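Local coordinates for protein tryptophan decarboxylase 1 (Oryza sativa subsp. japonica, PDB 6KHO) that uses pyridoxal 5'-phosphate to decarboxylate L-tryptophan to tryptamine and 5-hydroxy-L-tryptophan to serotonin, working as a homodimer, at residues F101-T107 / R485-S491; G126-Q130 / V370-K374; V414-V419 / V498-W502. All blocks are in the same frame, centred on the assembly; numbering follows the deposited sequence.

Contact 1: F101-T107 / R485-S491; sequences FAFFPST and RFAVGSS
R485 and F103 join two parts of this fold type I pyridoxal phosphate enzyme: strand 481-487 of the C-terminal antiparallel sheet and the active-site loop 101-107, whose F104 touches the cofactor and belongs to the serotonin site.

The polar core is a single backbone oxygen held by a charged fork. NH1 of R485 lies 2.8 Å from F103 O, in the carbonyl plane and on a lone pair, whereas NH2, 3.1 Å from F103 O, stands above that plane and makes a more bent bond. A kink at chi3 (83°) swings the guanidinium into this end-on grip, and further bonds from NE to S274 O and from NH2 to T273 O fix its rotation. R485 CZ also sits over the face of the F104 ring, 4.9 Å from its centroid, in a cation-pi pair with the planes turned 79° apart, so that NH2 leads. Replacing R485 by an alanine would probably leave F103 O and both outside carbonyls without these donors and strip the cation from the F104 face.

One direct backbone bond crosses, from A487 N to F101 O (3.0 Å). Among the bridging waters, one accepts from both F103 N and R485 NH1.

Aromatic packing follows on the far side of the strand. F101 and F486 run alongside each other in an offset stack, centroids 4.4 Å apart and planes at 24°, with F486 CE1 over the centre of the F101 ring.

Beyond the strand, P105 nests against the backbone of G489, where a side chain would press on P105 CG. T107 then closes the contact: its OG1 bonds to K330 O and M333 N, while its methyl CG2 rests 3.4 Å from G489 O.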
loop_
_atom_site.group_PDB
_atom_site.type_symbol
_atom_site.label_atom_id
_atom_site.label_comp_id
_atom_site.label_asym_id
_atom_site.label_seq_id
_atom_site.Cartn_x
_atom_site.Cartn_y
_atom_site.Cartn_z
ATOM N N PHE A 101 25.162 3.462 0.334
ATOM C CA PHE A 101 25.242 4.924 0.326
ATOM C C PHE A 101 24.333 5.569 -0.716
ATOM O O PHE A 101 24.498 6.758 -1.007
ATOM C CB PHE A 101 26.685 5.394 0.076
ATOM C CG PHE A 101 27.701 4.822 1.030
ATOM C CD1 PHE A 101 27.678 5.147 2.378
ATOM C CD2 PHE A 101 28.698 3.980 0.572
ATOM C CE1 PHE A 101 28.620 4.626 3.254
ATOM C CE2 PHE A 101 29.647 3.462 1.447
ATOM C CZ PHE A 101 29.609 3.791 2.785
ATOM N N ALA A 102 23.395 4.825 -1.293
ATOM C CA ALA A 102 22.600 5.274 -2.425
ATOM C C ALA A 102 21.223 5.793 -1.995
ATOM O O ALA A 102 20.740 5.525 -0.889
ATOM C CB ALA A 102 22.443 4.130 -3.429
ATOM N N PHE A 103 20.595 6.552 -2.900
ATOM C CA PHE A 103 19.207 7.028 -2.764
ATOM C C PHE A 103 19.062 7.732 -1.413
ATOM O O PHE A 103 19.829 8.664 -1.132
ATOM C CB PHE A 103 18.286 5.839 -3.011
ATOM C CG PHE A 103 18.642 5.064 -4.255
ATOM C CD1 PHE A 103 18.638 5.688 -5.494
ATOM C CD2 PHE A 103 19.013 3.730 -4.187
ATOM C CE1 PHE A 103 18.988 4.994 -6.643
ATOM C CE2 PHE A 103 19.361 3.025 -5.336
ATOM C CZ PHE A 103 19.346 3.659 -6.562
ATOM N N PHE A 104 18.099 7.354 -0.574
ATOM C CA PHE A 104 18.138 7.680 0.844
ATOM C C PHE A 104 18.025 6.380 1.634
ATOM O O PHE A 104 17.371 5.443 1.181
ATOM C CB PHE A 104 17.012 8.636 1.259
ATOM C CG PHE A 104 17.087 9.987 0.601
ATOM C CD1 PHE A 104 18.166 10.836 0.836
ATOM C CD2 PHE A 104 16.085 10.404 -0.258
ATOM C CE1 PHE A 104 18.224 12.081 0.233
ATOM C CE2 PHE A 104 16.146 11.655 -0.872
ATOM C CZ PHE A 104 17.222 12.483 -0.630
ATOM N N PRO A 105 18.682 6.271 2.784
ATOM C CA PRO A 105 18.623 5.009 3.532
ATOM C C PRO A 105 17.203 4.697 3.980
ATOM O O PRO A 105 16.375 5.590 4.175
ATOM C CB PRO A 105 19.553 5.257 4.725
ATOM C CG PRO A 105 19.670 6.707 4.834
ATOM C CD PRO A 105 19.542 7.263 3.443
ATOM N N SER A 106 16.908 3.405 4.104
ATOM C CA SER A 106 15.647 2.956 4.688
ATOM C C SER A 106 15.949 2.645 6.151
ATOM O O SER A 106 16.234 1.501 6.507
ATOM C CB SER A 106 15.086 1.755 3.933
ATOM O OG SER A 106 16.049 0.712 3.819
ATOM N N THR A 107 15.917 3.677 7.003
ATOM C CA THR A 107 16.337 3.486 8.385
ATOM C C THR A 107 15.300 2.648 9.128
ATOM O O THR A 107 14.110 2.660 8.804
ATOM C CB THR A 107 16.580 4.829 9.096
ATOM O OG1 THR A 107 15.356 5.580 9.248
ATOM C CG2 THR A 107 17.598 5.673 8.314
ATOM N N ARG A 485 26.229 11.005 -5.511
ATOM C CA ARG A 485 25.550 11.189 -4.234
ATOM C C ARG A 485 26.168 10.291 -3.165
ATOM O O ARG A 485 26.485 9.124 -3.420
ATOM C CB ARG A 485 24.057 10.880 -4.367
ATOM C CG ARG A 485 23.301 11.810 -5.297
ATOM C CD ARG A 485 21.879 11.312 -5.530
ATOM N NE ARG A 485 20.959 11.710 -4.463
ATOM C CZ ARG A 485 20.665 10.954 -3.405
ATOM N NH1 ARG A 485 21.233 9.756 -3.247
ATOM N NH2 ARG A 485 19.807 11.398 -2.492
ATOM N N PHE A 486 26.330 10.846 -1.964
ATOM C CA PHE A 486 26.745 10.104 -0.773
ATOM C C PHE A 486 25.693 10.347 0.312
ATOM O O PHE A 486 25.722 11.376 0.997
ATOM C CB PHE A 486 28.140 10.529 -0.308
ATOM C CG PHE A 486 28.797 9.538 0.618
ATOM C CD1 PHE A 486 29.410 8.398 0.116
ATOM C CD2 PHE A 486 28.794 9.745 1.991
ATOM C CE1 PHE A 486 30.016 7.486 0.965
ATOM C CE2 PHE A 486 29.393 8.835 2.852
ATOM C CZ PHE A 486 30.006 7.703 2.340
ATOM N N ALA A 487 24.762 9.401 0.461
ATOM C CA ALA A 487 23.625 9.541 1.367
ATOM C C ALA A 487 23.909 8.743 2.635
ATOM O O ALA A 487 23.854 7.507 2.626
ATOM C CB ALA A 487 22.339 9.077 0.686
ATOM N N VAL A 488 24.209 9.458 3.711
ATOM C CA VAL A 488 24.597 8.878 4.991
ATOM C C VAL A 488 23.346 8.473 5.762
ATOM O O VAL A 488 22.306 9.134 5.662
ATOM C CB VAL A 488 25.437 9.904 5.782
ATOM C CG1 VAL A 488 25.469 9.578 7.264
ATOM C CG2 VAL A 488 26.857 10.009 5.210
ATOM N N GLY A 489 23.431 7.373 6.522
ATOM C CA GLY A 489 22.419 7.101 7.527
ATOM C C GLY A 489 21.841 5.699 7.611
ATOM O O GLY A 489 20.953 5.454 8.437
ATOM N N SER A 490 22.298 4.777 6.766
ATOM C CA SER A 490 21.942 3.373 6.950
ATOM C C SER A 490 22.071 2.997 8.425
ATOM O O SER A 490 23.039 3.372 9.087
ATOM C CB SER A 490 22.840 2.489 6.087
ATOM O OG SER A 490 22.516 1.124 6.262
ATOM N N SER A 491 21.052 2.307 8.957
ATOM C CA SER A 491 20.936 2.192 10.411
ATOM C C SER A 491 22.152 1.502 11.044
ATOM O O SER A 491 22.554 1.847 12.164
ATOM C CB SER A 491 19.647 1.457 10.776
ATOM O OG SER A 491 18.522 2.271 10.451
HETATM O O HOH W 1 24.903 7.274 -3.923
HETATM O O HOH W 2 21.654 5.756 1.590
HETATM O O HOH W 3 22.272 7.704 -5.118
HETATM O O HOH W 4 18.949 1.370 7.028
#

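Contact 2: G126-Q130 / V370-K374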
loop_
_atom_site.group_PDB
_atom_site.type_symbol
_atom_site.label_atom_id
_atom_site.label_comp_id
_atom_site.label_asym_id
_atom_site.label_seq_id
_atom_site.Cartn_x
_atom_site.Cartn_y
_atom_site.Cartn_z
ATOM N N GLY A 126 -8.508 -2.273 8.752
ATOM C CA GLY A 126 -9.131 -1.125 9.386
ATOM C C GLY A 126 -9.819 -0.120 8.482
ATOM O O GLY A 126 -9.595 1.080 8.638
ATOM N N PHE A 127 -10.680 -0.583 7.567
ATOM C CA PHE A 127 -11.353 0.340 6.655
ATOM C C PHE A 127 -12.272 1.303 7.408
ATOM O O PHE A 127 -12.417 2.465 7.016
ATOM C CB PHE A 127 -12.138 -0.418 5.580
ATOM C CG PHE A 127 -12.680 -1.774 5.994
ATOM C CD1 PHE A 127 -13.751 -1.891 6.871
ATOM C CD2 PHE A 127 -12.180 -2.929 5.413
ATOM C CE1 PHE A 127 -14.267 -3.154 7.206
ATOM C CE2 PHE A 127 -12.683 -4.187 5.737
ATOM C CZ PHE A 127 -13.727 -4.307 6.635
ATOM N N THR A 128 -12.909 0.835 8.482
ATOM C CA THR A 128 -13.709 1.679 9.356
ATOM C C THR A 128 -13.177 1.580 10.779
ATOM O O THR A 128 -12.482 0.616 11.147
ATOM C CB THR A 128 -15.202 1.287 9.351
ATOM O OG1 THR A 128 -15.352 -0.058 9.820
ATOM C CG2 THR A 128 -15.828 1.429 7.943
ATOM N N TRP A 129 -13.517 2.606 11.569
ATOM C CA TRP A 129 -13.252 2.583 13.008
ATOM C C TRP A 129 -13.821 1.317 13.649
ATOM O O TRP A 129 -13.126 0.618 14.388
ATOM C CB TRP A 129 -13.838 3.850 13.650
ATOM C CG TRP A 129 -13.706 3.903 15.166
ATOM C CD1 TRP A 129 -12.686 4.462 15.879
ATOM C CD2 TRP A 129 -14.623 3.368 16.133
ATOM N NE1 TRP A 129 -12.901 4.289 17.237
ATOM C CE2 TRP A 129 -14.091 3.640 17.414
ATOM C CE3 TRP A 129 -15.856 2.713 16.038
ATOM C CZ2 TRP A 129 -14.739 3.257 18.599
ATOM C CZ3 TRP A 129 -16.496 2.312 17.225
ATOM C CH2 TRP A 129 -15.929 2.588 18.482
ATOM N N GLN A 130 -15.073 0.981 13.334
ATOM C CA GLN A 130 -15.710 -0.173 13.954
ATOM C C GLN A 130 -15.004 -1.474 13.593
ATOM O O GLN A 130 -14.943 -2.396 14.426
ATOM C CB GLN A 130 -17.183 -0.248 13.541
ATOM C CG GLN A 130 -17.946 -1.375 14.236
ATOM C CD GLN A 130 -17.900 -1.255 15.744
ATOM O OE1 GLN A 130 -17.006 -1.805 16.413
ATOM N NE2 GLN A 130 -18.866 -0.535 16.296
ATOM N N VAL A 370 -16.360 9.588 14.198
ATOM C CA VAL A 370 -15.121 8.910 13.829
ATOM C C VAL A 370 -14.816 9.225 12.370
ATOM O O VAL A 370 -15.710 9.527 11.578
ATOM C CB VAL A 370 -15.204 7.373 14.043
ATOM C CG1 VAL A 370 -15.453 7.055 15.491
ATOM C CG2 VAL A 370 -16.314 6.752 13.154
ATOM N N THR A 371 -13.533 9.160 12.013
ATOM C CA THR A 371 -13.136 9.198 10.610
ATOM C C THR A 371 -12.770 7.780 10.189
ATOM O O THR A 371 -11.877 7.166 10.782
ATOM C CB THR A 371 -11.973 10.163 10.354
ATOM O OG1 THR A 371 -12.375 11.497 10.674
ATOM C CG2 THR A 371 -11.585 10.152 8.867
ATOM N N ASP A 372 -13.499 7.240 9.214
ATOM C CA ASP A 372 -13.148 5.949 8.636
ATOM C C ASP A 372 -12.056 6.184 7.606
ATOM O O ASP A 372 -12.243 6.968 6.665
ATOM C CB ASP A 372 -14.374 5.284 8.011
ATOM C CG ASP A 372 -15.487 5.071 9.023
ATOM O OD1 ASP A 372 -15.202 4.506 10.101
ATOM O OD2 ASP A 372 -16.637 5.476 8.754
ATOM N N LEU A 373 -10.901 5.538 7.802
ATOM C CA LEU A 373 -9.731 5.930 7.029
ATOM C C LEU A 373 -9.759 5.406 5.601
ATOM O O LEU A 373 -8.966 5.872 4.776
ATOM C CB LEU A 373 -8.445 5.505 7.751
ATOM C CG LEU A 373 -8.267 6.309 9.058
ATOM C CD1 LEU A 373 -7.134 5.773 9.929
ATOM C CD2 LEU A 373 -8.073 7.785 8.801
ATOM N N LYS A 374 -10.690 4.513 5.258
ATOM C CA LYS A 374 -10.945 4.264 3.842
ATOM C C LYS A 374 -11.328 5.543 3.094
ATOM O O LYS A 374 -11.124 5.625 1.876
ATOM C CB LYS A 374 -12.048 3.229 3.669
ATOM C CG LYS A 374 -13.417 3.691 4.163
ATOM C CD LYS A 374 -14.473 2.647 3.795
ATOM C CE LYS A 374 -15.868 3.120 4.134
ATOM N NZ LYS A 374 -16.296 4.171 3.154
HETATM O O HOH W 5 -10.857 3.395 9.773
HETATM O O HOH W 6 -16.797 3.045 12.205
#
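At the subunit interface, near a cofactor site, two loops meet where W129 and D372 touch. Loop 126-130 leads into helix 133-149, and loop 370-374 runs toward V380 and G381, which bind pyridoxal phosphate. The pair illustrates how one carboxylate oxygen can serve two successive backbone N-H groups, one directly and one through water. D372 OD1 accepts from W129 N at 2.9 Å through its anti lone pair, nearly straight (161°), and takes a second hydrogen bond from a water that also accepts from Q130 N. The carboxylate lies alongside T128, with OD1 3.3 Å from T128 CB, while OD2 is tied to S365 OG; bonds at both oxygens limit its rotation.

A second link runs from K374 N to F127 O at 3.2 Å. Because K374 CG stands between its backbone N and carbonyl carbon (chi1 66°), the methylene passes 3.3 Å from F127 O, and the chain leads the ammonium off to T355 O. A water between G126 O and L373 N adds a third bridge.

The closest apolar contact is at the other end. V370 CG1 sits over one face of the W129 indole, 3.7 Å from the centroid of the five-membered ring and 15° off its normal, in a CH-pi contact; NE1 of the indole is bonded to E137. P59 of the second subunit packs on both V370 and W129. F127 lies beside V380 and G381 and meets F103 of the second subunit edge to face, an arrangement consistent with the composite, dimer-interface active site of fold type I pyridoxal phosphate enzymes.

Contact 3: V414-V419 / V498-W502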
loop_
_atom_site.group_PDB
_atom_site.type_symbol
_atom_site.label_atom_id
_atom_site.label_comp_id
_atom_site.label_asym_id
_atom_site.label_seq_id
_atom_site.Cartn_x
_atom_site.Cartn_y
_atom_site.Cartn_z
ATOM N N VAL A 414 31.241 15.237 8.598
ATOM C CA VAL A 414 32.581 14.661 8.539
ATOM C C VAL A 414 32.963 14.357 7.094
ATOM O O VAL A 414 34.048 14.729 6.629
ATOM C CB VAL A 414 32.663 13.405 9.430
ATOM C CG1 VAL A 414 33.847 12.540 9.045
ATOM C CG2 VAL A 414 32.759 13.796 10.905
ATOM N N PHE A 415 32.064 13.705 6.351
ATOM C CA PHE A 415 32.368 13.344 4.968
ATOM C C PHE A 415 32.513 14.578 4.081
ATOM O O PHE A 415 33.373 14.608 3.189
ATOM C CB PHE A 415 31.282 12.425 4.412
ATOM C CG PHE A 415 31.542 11.953 3.007
ATOM C CD1 PHE A 415 32.275 10.806 2.778
ATOM C CD2 PHE A 415 31.030 12.643 1.918
ATOM C CE1 PHE A 415 32.502 10.355 1.496
ATOM C CE2 PHE A 415 31.257 12.200 0.624
ATOM C CZ PHE A 415 31.995 11.057 0.413
ATOM N N GLU A 416 31.663 15.589 4.288
ATOM C CA GLU A 416 31.723 16.801 3.471
ATOM C C GLU A 416 33.053 17.525 3.661
ATOM O O GLU A 416 33.687 17.956 2.691
ATOM C CB GLU A 416 30.550 17.723 3.816
ATOM C CG GLU A 416 30.587 19.069 3.089
ATOM C CD GLU A 416 29.743 20.138 3.763
ATOM O OE1 GLU A 416 29.013 19.823 4.729
ATOM O OE2 GLU A 416 29.810 21.306 3.325
ATOM N N ASP A 417 33.495 17.658 4.914
ATOM C CA ASP A 417 34.765 18.311 5.199
ATOM C C ASP A 417 35.957 17.485 4.729
ATOM O O ASP A 417 37.025 18.051 4.474
ATOM C CB ASP A 417 34.860 18.616 6.693
ATOM C CG ASP A 417 33.846 19.673 7.128
ATOM O OD1 ASP A 417 33.251 20.327 6.238
ATOM O OD2 ASP A 417 33.639 19.853 8.349
ATOM N N LEU A 418 35.794 16.169 4.588
ATOM C CA LEU A 418 36.852 15.371 3.984
ATOM C C LEU A 418 36.930 15.617 2.482
ATOM O O LEU A 418 38.029 15.714 1.924
ATOM C CB LEU A 418 36.638 13.889 4.286
ATOM C CG LEU A 418 36.910 13.437 5.725
ATOM C CD1 LEU A 418 36.356 12.036 5.940
ATOM C CD2 LEU A 418 38.397 13.478 6.072
ATOM N N VAL A 419 35.778 15.731 1.810
ATOM C CA VAL A 419 35.778 16.048 0.383
ATOM C C VAL A 419 36.402 17.417 0.142
ATOM O O VAL A 419 37.134 17.615 -0.837
ATOM C CB VAL A 419 34.352 15.982 -0.198
ATOM C CG1 VAL A 419 34.333 16.530 -1.621
ATOM C CG2 VAL A 419 33.830 14.557 -0.186
ATOM N N VAL A 498 31.952 5.587 7.280
ATOM C CA VAL A 498 32.006 6.733 6.373
ATOM C C VAL A 498 33.454 7.116 6.090
ATOM O O VAL A 498 33.823 7.402 4.947
ATOM C CB VAL A 498 31.209 7.920 6.953
ATOM C CG1 VAL A 498 31.360 9.139 6.061
ATOM C CG2 VAL A 498 29.728 7.560 7.121
ATOM N N ARG A 499 34.298 7.121 7.124
ATOM C CA ARG A 499 35.710 7.449 6.929
ATOM C C ARG A 499 36.399 6.427 6.036
ATOM O O ARG A 499 37.157 6.800 5.135
ATOM C CB ARG A 499 36.414 7.552 8.277
ATOM C CG ARG A 499 35.991 8.759 9.094
ATOM C CD ARG A 499 36.832 8.886 10.347
ATOM N NE ARG A 499 36.443 10.028 11.167
ATOM C CZ ARG A 499 36.835 11.280 10.940
ATOM N NH1 ARG A 499 37.626 11.555 9.913
ATOM N NH2 ARG A 499 36.439 12.259 11.743
ATOM N N SER A 500 36.145 5.131 6.261
ATOM C CA SER A 500 36.711 4.104 5.389
ATOM C C SER A 500 36.202 4.238 3.955
ATOM O O SER A 500 36.931 3.934 2.999
ATOM C CB SER A 500 36.386 2.707 5.928
ATOM O OG SER A 500 36.957 2.508 7.208
ATOM N N ALA A 501 34.949 4.670 3.788
ATOM C CA ALA A 501 34.435 4.947 2.451
ATOM C C ALA A 501 35.229 6.064 1.777
ATOM O O ALA A 501 35.506 5.996 0.575
ATOM C CB ALA A 501 32.951 5.310 2.524
ATOM N N TRP A 502 35.597 7.099 2.536
ATOM C CA TRP A 502 36.387 8.191 1.975
ATOM C C TRP A 502 37.751 7.698 1.513
ATOM O O TRP A 502 38.201 8.022 0.405
ATOM C CB TRP A 502 36.548 9.307 3.003
ATOM C CG TRP A 502 37.397 10.444 2.495
ATOM C CD1 TRP A 502 38.475 11.006 3.119
ATOM C CD2 TRP A 502 37.229 11.161 1.259
ATOM N NE1 TRP A 502 38.991 12.030 2.347
ATOM C CE2 TRP A 502 38.246 12.142 1.201
ATOM C CE3 TRP A 502 36.318 11.070 0.195
ATOM C CZ2 TRP A 502 38.376 13.027 0.120
ATOM C CZ3 TRP A 502 36.448 11.952 -0.877
ATOM C CH2 TRP A 502 37.473 12.914 -0.903
#
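Helix segments 414-419 and 498-502 run nearly parallel, their axes 10.1 Å apart at closest approach and inclined by 21°, and F415 faces V498 where the backbones come nearest. No hydrogen bond crosses this interface; it is a worked example of helix packing around one large aromatic side chain. W502, its CG anti to the backbone N (chi1 178°), reaches toward helix 414-419, antiparallel to the L418 side chain. L418 CB lies over one face of the indole, 3.6 Å from the centroid of the five-membered ring, in a CH-pi contact, and the backbone is close as well, with L418 O 3.3 Å from W502 CZ2. V419 packs on the six-membered ring, its CG2 3.8 Å from W502 CZ3. On another side the edge of W502 turns toward the face of F415 in an offset edge-to-face pair, six-membered ring centroids 5.8 Å apart and planes at 80°.

Nearer the start of both segments, V498 CG1 wedges against F415, 3.7 Å from F415 CB. At the solvent-facing border, V414 CG1 lies over the centre of one face of the R499 guanidinium, 3.7 Å above its plane; this is apolar cover for a flat charged group whose NE is engaged in a salt bridge to E495.

Beneath the two helices lies the C-terminal antiparallel sheet. F486 of strand 481-487 stacks on F415 and also meets V498 and A501, F438 of strand 435-440 packs edge to face with F415, and F425 of strand 425-427 does so with W502, so helices 386-420 and 495-513 lie side by side on the same sheet.

In the fold
Contacts 1 and 3 are neighbours in the C-terminal part: contact 1 uses strand 481-487, and the helices of contact 3 pack on that strand's sheet. F101 reaches A501, and F486 is the ring shared by the two contacts. Contact 1 is almost wholly buried and mixes charge, backbone bonds and rings; contact 3, with one edge at solvent, is nearly all apolar. Contact 2 stands apart, its centre about 35 Å from that of contact 1 and about 48 Å from that of contact 3, and relies on a carboxylate, a backbone bond, waters and one CH-pi contact. Contacts 1 and 2 both touch the second subunit; contact 3 does not.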